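NAD-dependent protein deacylase 2 (Archaeoglobus fulgidus, PDB 4TWJ) removes acyl groups such as acetyl from protein lysines in an NAD-dependent reaction, and deacetylates the archaeal chromatin protein Alba, raising its affinity for DNA. Local coordinates at residues Ile85-Arg90 / Lys241-Val246; Glu116-Met121 / Leu194-Ala199. One frame throughout, in Å; residues are numbered along the deposited sequence.

Contact 1: residues Ile85-Arg90 / Lys241-Val246; sequences IAELER and KIVEEV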
ATOM      1  N   ILE A  85       2.152  12.591  -0.412  1.00 15.05           N
ATOM      2  CA  ILE A  85       1.081  11.990  -1.207  1.00 14.68           C
ATOM      3  C   ILE A  85      -0.281  12.575  -0.817  1.00 14.90           C
ATOM      4  O   ILE A  85      -1.114  12.836  -1.683  1.00 14.93           O
ATOM      5  CB  ILE A  85       1.108  10.447  -1.090  1.00 14.57           C
ATOM      6  CG1 ILE A  85       2.364   9.907  -1.781  1.00 14.57           C
ATOM      7  CG2 ILE A  85      -0.136   9.822  -1.710  1.00 14.60           C
ATOM      8  CD1 ILE A  85       2.709   8.480  -1.419  1.00 14.30           C
ATOM      9  N   ALA A  86      -0.492  12.796   0.479  1.00 15.24           N
ATOM     10  CA  ALA A  86      -1.691  13.478   0.955  1.00 15.59           C
ATOM     11  C   ALA A  86      -1.795  14.888   0.370  1.00 15.82           C
ATOM     12  O   ALA A  86      -2.874  15.313  -0.041  1.00 16.06           O
ATOM     13  CB  ALA A  86      -1.706  13.533   2.478  1.00 15.69           C
ATOM     14  N   GLU A  87      -0.673  15.601   0.319  1.00 16.31           N
ATOM     15  CA  GLU A  87      -0.652  16.970  -0.214  1.00 17.12           C
ATOM     16  C   GLU A  87      -0.969  17.004  -1.713  1.00 17.01           C
ATOM     17  O   GLU A  87      -1.682  17.893  -2.181  1.00 16.73           O
ATOM     18  CB  GLU A  87       0.699  17.637   0.078  1.00 17.89           C
ATOM     19  CG  GLU A  87       0.843  19.078  -0.409  1.00 18.84           C
ATOM     20  CD  GLU A  87      -0.164  20.042   0.193  1.00 19.85           C
ATOM     21  OE1 GLU A  87      -0.798  19.718   1.218  1.00 20.69           O
ATOM     22  OE2 GLU A  87      -0.315  21.149  -0.365  1.00 21.28           O
ATOM     23  N   LEU A  88      -0.457  16.031  -2.465  1.00 16.77           N
ATOM     24  CA  LEU A  88      -0.765  15.950  -3.895  1.00 16.53           C
ATOM     25  C   LEU A  88      -2.256  15.711  -4.155  1.00 16.96           C
ATOM     26  O   LEU A  88      -2.785  16.164  -5.169  1.00 16.29           O
ATOM     27  CB  LEU A  88       0.078  14.868  -4.582  1.00 16.35           C
ATOM     28  CG  LEU A  88       1.567  15.189  -4.727  1.00 16.31           C
ATOM     29  CD1 LEU A  88       2.353  13.956  -5.148  1.00 16.45           C
ATOM     30  CD2 LEU A  88       1.790  16.335  -5.705  1.00 16.34           C
ATOM     31  N   GLU A  89      -2.924  14.998  -3.250  1.00 17.50           N
ATOM     32  CA  GLU A  89      -4.376  14.825  -3.326  1.00 18.21           C
ATOM     33  C   GLU A  89      -5.089  16.136  -2.982  1.00 18.75           C
ATOM     34  O   GLU A  89      -6.024  16.545  -3.672  1.00 18.54           O
ATOM     35  CB  GLU A  89      -4.840  13.692  -2.402  1.00 18.89           C
ATOM     36  CG  GLU A  89      -6.327  13.375  -2.500  1.00 19.39           C
ATOM     37  CD  GLU A  89      -6.742  12.174  -1.667  1.00 19.95           C
ATOM     38  OE1 GLU A  89      -5.931  11.671  -0.864  1.00 20.71           O
ATOM     39  OE2 GLU A  89      -7.898  11.727  -1.812  1.00 20.30           O
ATOM     40  N   ARG A  90      -4.627  16.793  -1.922  1.00 19.46           N
ATOM     41  CA  ARG A  90      -5.158  18.096  -1.515  1.00 20.53           C
ATOM     42  C   ARG A  90      -5.063  19.120  -2.650  1.00 20.11           C
ATOM     43  O   ARG A  90      -5.958  19.952  -2.821  1.00 20.46           O
ATOM     44  CB  ARG A  90      -4.404  18.597  -0.277  1.00 21.65           C
ATOM     45  CG  ARG A  90      -5.047  19.771   0.439  1.00 23.02           C
ATOM     46  CD  ARG A  90      -4.357  20.049   1.768  1.00 24.12           C
ATOM     47  NE  ARG A  90      -4.543  18.952   2.727  1.00 25.32           N
ATOM     48  CZ  ARG A  90      -3.602  18.101   3.147  1.00 25.88           C
ATOM     49  NH1 ARG A  90      -3.929  17.153   4.019  1.00 26.58           N
ATOM     50  NH2 ARG A  90      -2.343  18.177   2.722  1.00 25.83           N
ATOM     51  N   LYS A 241      10.386  16.497  -2.299  1.00 18.91           N
ATOM     52  CA  LYS A 241      11.066  17.260  -3.350  1.00 19.26           C
ATOM     53  C   LYS A 241      10.229  17.331  -4.624  1.00 18.34           C
ATOM     54  O   LYS A 241      10.192  18.372  -5.285  1.00 18.17           O
ATOM     55  CB  LYS A 241      12.442  16.675  -3.660  1.00 20.32           C
ATOM     56  CG  LYS A 241      13.443  16.867  -2.537  1.00 21.52           C
ATOM     57  CD  LYS A 241      14.789  16.252  -2.877  1.00 22.62           C
ATOM     58  CE  LYS A 241      15.655  16.122  -1.634  1.00 23.47           C
ATOM     59  NZ  LYS A 241      15.895  17.435  -0.975  1.00 24.23           N
ATOM     60  N   ILE A 242       9.567  16.226  -4.964  1.00 17.31           N
ATOM     61  CA  ILE A 242       8.643  16.213  -6.096  1.00 16.70           C
ATOM     62  C   ILE A 242       7.506  17.214  -5.872  1.00 16.51           C
ATOM     63  O   ILE A 242       7.196  18.004  -6.765  1.00 16.23           O
ATOM     64  CB  ILE A 242       8.069  14.800  -6.373  1.00 16.29           C
ATOM     65  CG1 ILE A 242       9.179  13.867  -6.865  1.00 16.30           C
ATOM     66  CG2 ILE A 242       6.962  14.872  -7.417  1.00 16.25           C
ATOM     67  CD1 ILE A 242       8.756  12.418  -6.999  1.00 16.23           C
ATOM     68  N   VAL A 243       6.905  17.194  -4.685  1.00 16.65           N
ATOM     69  CA  VAL A 243       5.799  18.104  -4.365  1.00 17.13           C
ATOM     70  C   VAL A 243       6.244  19.566  -4.488  1.00 17.74           C
ATOM     71  O   VAL A 243       5.548  20.383  -5.096  1.00 16.96           O
ATOM     72  CB  VAL A 243       5.222  17.849  -2.953  1.00 17.14           C
ATOM     73  CG1 VAL A 243       4.219  18.933  -2.568  1.00 17.20           C
ATOM     74  CG2 VAL A 243       4.560  16.480  -2.887  1.00 17.04           C
ATOM     75  N   GLU A 244       7.406  19.889  -3.926  1.00 18.78           N
ATOM     76  CA  GLU A 244       7.919  21.261  -3.998  1.00 19.72           C
ATOM     77  C   GLU A 244       8.110  21.708  -5.450  1.00 19.45           C
ATOM     78  O   GLU A 244       7.767  22.838  -5.802  1.00 19.10           O
ATOM     79  CB  GLU A 244       9.224  21.405  -3.202  1.00 21.18           C
ATOM     80  CG  GLU A 244       9.057  21.235  -1.695  1.00 22.86           C
ATOM     81  CD  GLU A 244       8.046  22.195  -1.081  1.00 24.44           C
ATOM     82  OE1 GLU A 244       8.432  23.340  -0.760  1.00 26.64           O
ATOM     83  OE2 GLU A 244       6.867  21.804  -0.910  1.00 25.36           O
ATOM     84  N   GLU A 245       8.624  20.815  -6.294  1.00 19.08           N
ATOM     85  CA  GLU A 245       8.822  21.119  -7.712  1.00 19.20           C
ATOM     86  C   GLU A 245       7.489  21.296  -8.441  1.00 18.23           C
ATOM     87  O   GLU A 245       7.343  22.199  -9.267  1.00 17.49           O
ATOM     88  CB  GLU A 245       9.655  20.024  -8.382  1.00 20.55           C
ATOM     89  CG  GLU A 245      10.030  20.287  -9.833  1.00 22.04           C
ATOM     90  CD  GLU A 245      11.020  21.427 -10.024  1.00 23.36           C
ATOM     91  OE1 GLU A 245      11.581  21.941  -9.031  1.00 24.87           O
ATOM     92  OE2 GLU A 245      11.246  21.806 -11.191  1.00 25.82           O
ATOM     93  N   VAL A 246       6.521  20.441  -8.132  1.00 17.21           N
ATOM     94  CA  VAL A 246       5.179  20.570  -8.702  1.00 16.80           C
ATOM     95  C   VAL A 246       4.577  21.929  -8.333  1.00 16.58           C
ATOM     96  O   VAL A 246       3.999  22.603  -9.181  1.00 16.06           O
ATOM     97  CB  VAL A 246       4.246  19.436  -8.225  1.00 16.78           C
ATOM     98  CG1 VAL A 246       2.811  19.683  -8.670  1.00 16.72           C
ATOM     99  CG2 VAL A 246       4.729  18.086  -8.742  1.00 16.82           C
TER
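Between 85-90 and 241-246, each one part of a helix, the closest CA atoms are those of L88 and V243, 6.9 Å apart, and no hydrogen bond links the two segments. The meeting is apolar and small, resting on three side chains. V243 points at the other helix and spreads its two methyls over successive residues there. CG2 lodges in the fork of L88, 3.7 Å from CG of that leucine and 4.0 Å from both CD1 and CD2, so the whole branch end of L88 is engaged rather than a single methyl. L88 reaches this place because its CG lies anti to its own carbonyl carbon (chi1 -71°); the two side chains then slide past one another in opposite directions.

The other methyl, V243 CG1, rests 4.0 Å from E87 CG, the aliphatic part of the glutamate crossing the valine at about a right angle. A bend at chi2 (60°) turns the carboxylate toward the C-terminal end of its own helix, where E87 OE1 receives R90 NH2 at 2.7 Å. The oxygen lies almost in the guanidinium plane, and the N-H points to it at 148°. E87 OE2 forms a second salt bridge, to K247 one turn beyond V243, which adds an ionic tie between the helices beside the apolar one. Replacing E87 by an alanine removes the acid that R90 and K247 share, which would probably leave both bases without that partner and V243 CG1 less covered.

Helices 80-90 and 235-249 belong to the Rossmann-like domain. I85 packs on V20, T22 and V97 of the parallel sheet and L88 on V94, while I242 and V246 lean on L12 and A9 of helix 2-14, which thus adjoins helix 235-249.

Contact 2: residues Glu116-Met121 / Leu194-Ala199; sequences ELHGSM and LVVYPA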
ATOM      1  N   GLU A 116      -7.463   0.079  -0.478  1.00 12.97           N
ATOM      2  CA  GLU A 116      -6.687  -0.905   0.274  1.00 13.06           C
ATOM      3  C   GLU A 116      -6.835  -2.288  -0.354  1.00 12.69           C
ATOM      4  O   GLU A 116      -7.753  -3.049  -0.028  1.00 12.37           O
ATOM      5  CB  GLU A 116      -7.121  -0.915   1.745  1.00 13.63           C
ATOM      6  CG  GLU A 116      -6.767   0.371   2.476  1.00 14.21           C
ATOM      7  CD  GLU A 116      -7.246   0.390   3.913  1.00 14.76           C
ATOM      8  OE1 GLU A 116      -6.433   0.718   4.799  1.00 15.23           O
ATOM      9  OE2 GLU A 116      -8.433   0.083   4.150  1.00 15.81           O
ATOM     10  N   LEU A 117      -5.921  -2.598  -1.269  1.00 12.11           N
ATOM     11  CA  LEU A 117      -5.957  -3.854  -2.010  1.00 12.05           C
ATOM     12  C   LEU A 117      -5.932  -5.075  -1.109  1.00 12.21           C
ATOM     13  O   LEU A 117      -6.541  -6.092  -1.430  1.00 12.09           O
ATOM     14  CB  LEU A 117      -4.770  -3.941  -2.967  1.00 11.98           C
ATOM     15  CG  LEU A 117      -4.728  -2.924  -4.106  1.00 12.09           C
ATOM     16  CD1 LEU A 117      -3.446  -3.129  -4.901  1.00 12.13           C
ATOM     17  CD2 LEU A 117      -5.950  -3.028  -5.003  1.00 12.08           C
ATOM     18  N   HIS A 118      -5.219  -4.976   0.007  1.00 12.32           N
ATOM     19  CA  HIS A 118      -5.047  -6.114   0.902  1.00 12.55           C
ATOM     20  C   HIS A 118      -5.738  -5.917   2.242  1.00 13.20           C
ATOM     21  O   HIS A 118      -5.401  -6.590   3.223  1.00 13.30           O
ATOM     22  CB  HIS A 118      -3.561  -6.388   1.088  1.00 12.42           C
ATOM     23  CG  HIS A 118      -2.858  -6.720  -0.191  1.00 12.26           C
ATOM     24  ND1 HIS A 118      -1.559  -6.345  -0.448  1.00 12.33           N
ATOM     25  CD2 HIS A 118      -3.284  -7.386  -1.291  1.00 12.37           C
ATOM     26  CE1 HIS A 118      -1.209  -6.775  -1.648  1.00 12.27           C
ATOM     27  NE2 HIS A 118      -2.239  -7.410  -2.180  1.00 12.32           N
ATOM     28  N   GLY A 119      -6.725  -5.025   2.269  1.00 13.71           N
ATOM     29  CA  GLY A 119      -7.475  -4.733   3.486  1.00 14.37           C
ATOM     30  C   GLY A 119      -6.644  -4.013   4.526  1.00 15.02           C
ATOM     31  O   GLY A 119      -5.706  -3.284   4.195  1.00 14.80           O
ATOM     32  N   SER A 120      -6.988  -4.215   5.795  1.00 15.80           N
ATOM     33  CA  SER A 120      -6.279  -3.564   6.895  1.00 16.72           C
ATOM     34  C   SER A 120      -6.569  -4.262   8.211  1.00 17.30           C
ATOM     35  O   SER A 120      -7.449  -5.115   8.283  1.00 16.96           O
ATOM     36  CB  SER A 120      -6.697  -2.097   7.015  1.00 17.12           C
ATOM     37  OG  SER A 120      -7.975  -1.983   7.615  1.00 17.56           O
ATOM     38  N   MET A 121      -5.841  -3.867   9.252  1.00 18.39           N
ATOM     39  CA  MET A 121      -6.006  -4.439  10.589  1.00 19.42           C
ATOM     40  C   MET A 121      -7.226  -3.898  11.335  1.00 19.26           C
ATOM     41  O   MET A 121      -7.564  -4.407  12.402  1.00 19.16           O
ATOM     42  CB  MET A 121      -4.759  -4.158  11.436  1.00 20.67           C
ATOM     43  CG  MET A 121      -3.472  -4.746  10.887  1.00 21.81           C
ATOM     44  SD  MET A 121      -3.478  -6.545  10.886  1.00 24.01           S
ATOM     45  CE  MET A 121      -3.653  -6.900  12.625  1.00 23.38           C
ATOM     46  N   LEU A 194       6.925  -4.829  -6.962  1.00 16.74           N
ATOM     47  CA  LEU A 194       6.004  -5.301  -7.999  1.00 16.26           C
ATOM     48  C   LEU A 194       6.144  -6.804  -8.263  1.00 15.69           C
ATOM     49  O   LEU A 194       6.178  -7.255  -9.410  1.00 16.22           O
ATOM     50  CB  LEU A 194       6.161  -4.477  -9.286  1.00 16.50           C
ATOM     51  CG  LEU A 194       5.958  -2.970  -9.077  1.00 16.58           C
ATOM     52  CD1 LEU A 194       6.268  -2.185 -10.340  1.00 16.64           C
ATOM     53  CD2 LEU A 194       4.540  -2.685  -8.602  1.00 16.39           C
ATOM     54  N   VAL A 195       6.197  -7.565  -7.173  1.00 15.14           N
ATOM     55  CA  VAL A 195       6.273  -9.026  -7.228  1.00 14.62           C
ATOM     56  C   VAL A 195       5.048  -9.707  -6.603  1.00 14.00           C
ATOM     57  O   VAL A 195       4.983 -10.936  -6.562  1.00 14.23           O
ATOM     58  CB  VAL A 195       7.562  -9.552  -6.548  1.00 14.99           C
ATOM     59  CG1 VAL A 195       8.788  -9.091  -7.319  1.00 15.28           C
ATOM     60  CG2 VAL A 195       7.646  -9.128  -5.088  1.00 15.08           C
ATOM     61  N   VAL A 196       4.091  -8.922  -6.112  1.00 13.09           N
ATOM     62  CA  VAL A 196       2.873  -9.482  -5.529  1.00 12.74           C
ATOM     63  C   VAL A 196       1.678  -9.211  -6.437  1.00 12.46           C
ATOM     64  O   VAL A 196       1.325  -8.061  -6.699  1.00 12.45           O
ATOM     65  CB  VAL A 196       2.611  -8.939  -4.113  1.00 12.65           C
ATOM     66  CG1 VAL A 196       1.312  -9.510  -3.558  1.00 12.69           C
ATOM     67  CG2 VAL A 196       3.777  -9.280  -3.196  1.00 12.79           C
ATOM     68  N   TYR A 197       1.085 -10.293  -6.935  1.00 12.03           N
ATOM     69  CA  TYR A 197      -0.086 -10.229  -7.788  1.00 11.90           C
ATOM     70  C   TYR A 197      -1.328 -10.562  -6.970  1.00 11.45           C
ATOM     71  O   TYR A 197      -1.225 -11.198  -5.912  1.00 11.05           O
ATOM     72  CB  TYR A 197       0.055 -11.209  -8.956  1.00 12.26           C
ATOM     73  CG  TYR A 197       0.904 -10.674 -10.083  1.00 12.85           C
ATOM     74  CD1 TYR A 197       0.336  -9.921 -11.100  1.00 13.11           C
ATOM     75  CD2 TYR A 197       2.272 -10.918 -10.130  1.00 13.21           C
ATOM     76  CE1 TYR A 197       1.103  -9.424 -12.137  1.00 13.45           C
ATOM     77  CE2 TYR A 197       3.049 -10.425 -11.166  1.00 13.55           C
ATOM     78  CZ  TYR A 197       2.457  -9.681 -12.165  1.00 13.62           C
ATOM     79  OH  TYR A 197       3.221  -9.188 -13.199  1.00 14.39           O
ATOM     80  N   PRO A 198      -2.509 -10.134  -7.442  1.00 11.19           N
ATOM     81  CA  PRO A 198      -2.755  -9.337  -8.653  1.00 11.08           C
ATOM     82  C   PRO A 198      -2.396  -7.845  -8.557  1.00 10.86           C
ATOM     83  O   PRO A 198      -2.503  -7.145  -9.559  1.00 10.89           O
ATOM     84  CB  PRO A 198      -4.263  -9.500  -8.870  1.00 11.26           C
ATOM     85  CG  PRO A 198      -4.809  -9.753  -7.516  1.00 11.28           C
ATOM     86  CD  PRO A 198      -3.767 -10.562  -6.807  1.00 11.19           C
ATOM     87  N   ALA A 199      -1.969  -7.357  -7.391  1.00 10.71           N
ATOM     88  CA  ALA A 199      -1.619  -5.941  -7.246  1.00 10.62           C
ATOM     89  C   ALA A 199      -0.651  -5.454  -8.331  1.00 10.73           C
ATOM     90  O   ALA A 199      -0.863  -4.395  -8.934  1.00 10.40           O
ATOM     91  CB  ALA A 199      -1.035  -5.671  -5.865  1.00 10.71           C
TER
HETATM   92  O   HOH W   1      -2.112  -8.618  -4.714  1.00 10.16           O
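A water joins H118 to A199: it lies 2.8 Å from H118 NE2, in the plane of the imidazole at its edge, and accepts the backbone N-H of A199 over 3.0 Å from A199 N. At the other nitrogen of the ring, ND1 is hydrogen-bonded to the backbone carbonyl of Q100, so both ring nitrogens have partners, which probably holds the ring's rotation. L117 CB covers one face near the rim, 4.1 Å above the plane. V196 CG1 comes obliquely to H118 CE1 at 4.2 Å, a loose touch.

Closer packing is made by L117, whose CD1 meets A199 CB at 3.6 Å. CG of L117 stands anti to its carbonyl carbon (chi1 -65°), which sends the side chain out toward the alanine. The type I turn from E116 to G119 sets L117 and H118 side by side at its corners.

H118 is the predicted proton acceptor of the sirtuin active site, and the modified side chain of the bound myristoylated histone peptide packs against it. Backbone bonds from V195 and Y197 hold the same peptide, so the contact lines the acyl-lysine site. The turn follows strand 114-116 at one edge of the parallel sheet; 194-199 leads from strand 186-190 into helix 201-208, with A199 against F21 of strand 18-22 and L117 against L202.

The two contacts lie in the same sirtuin-type deacetylase domain, their centres 24 Å apart and their nearest atoms about 12 Å apart, without touching. Along the chain the order is 85-90, 116-121, 194-199, 241-246, so contact 1 joins segments that flank both halves of contact 2. Both draw on the six-stranded parallel sheet with Rossmann-like strand order 3-2-1-4-5-6. Contact 1 packs helices 80-90 and 235-249 together beside it, whereas contact 2 brings the turn between strands 114-116 and 119-120 against the loop that follows strand 186-190, and these segments touch the bound peptide and include the predicted proton acceptor.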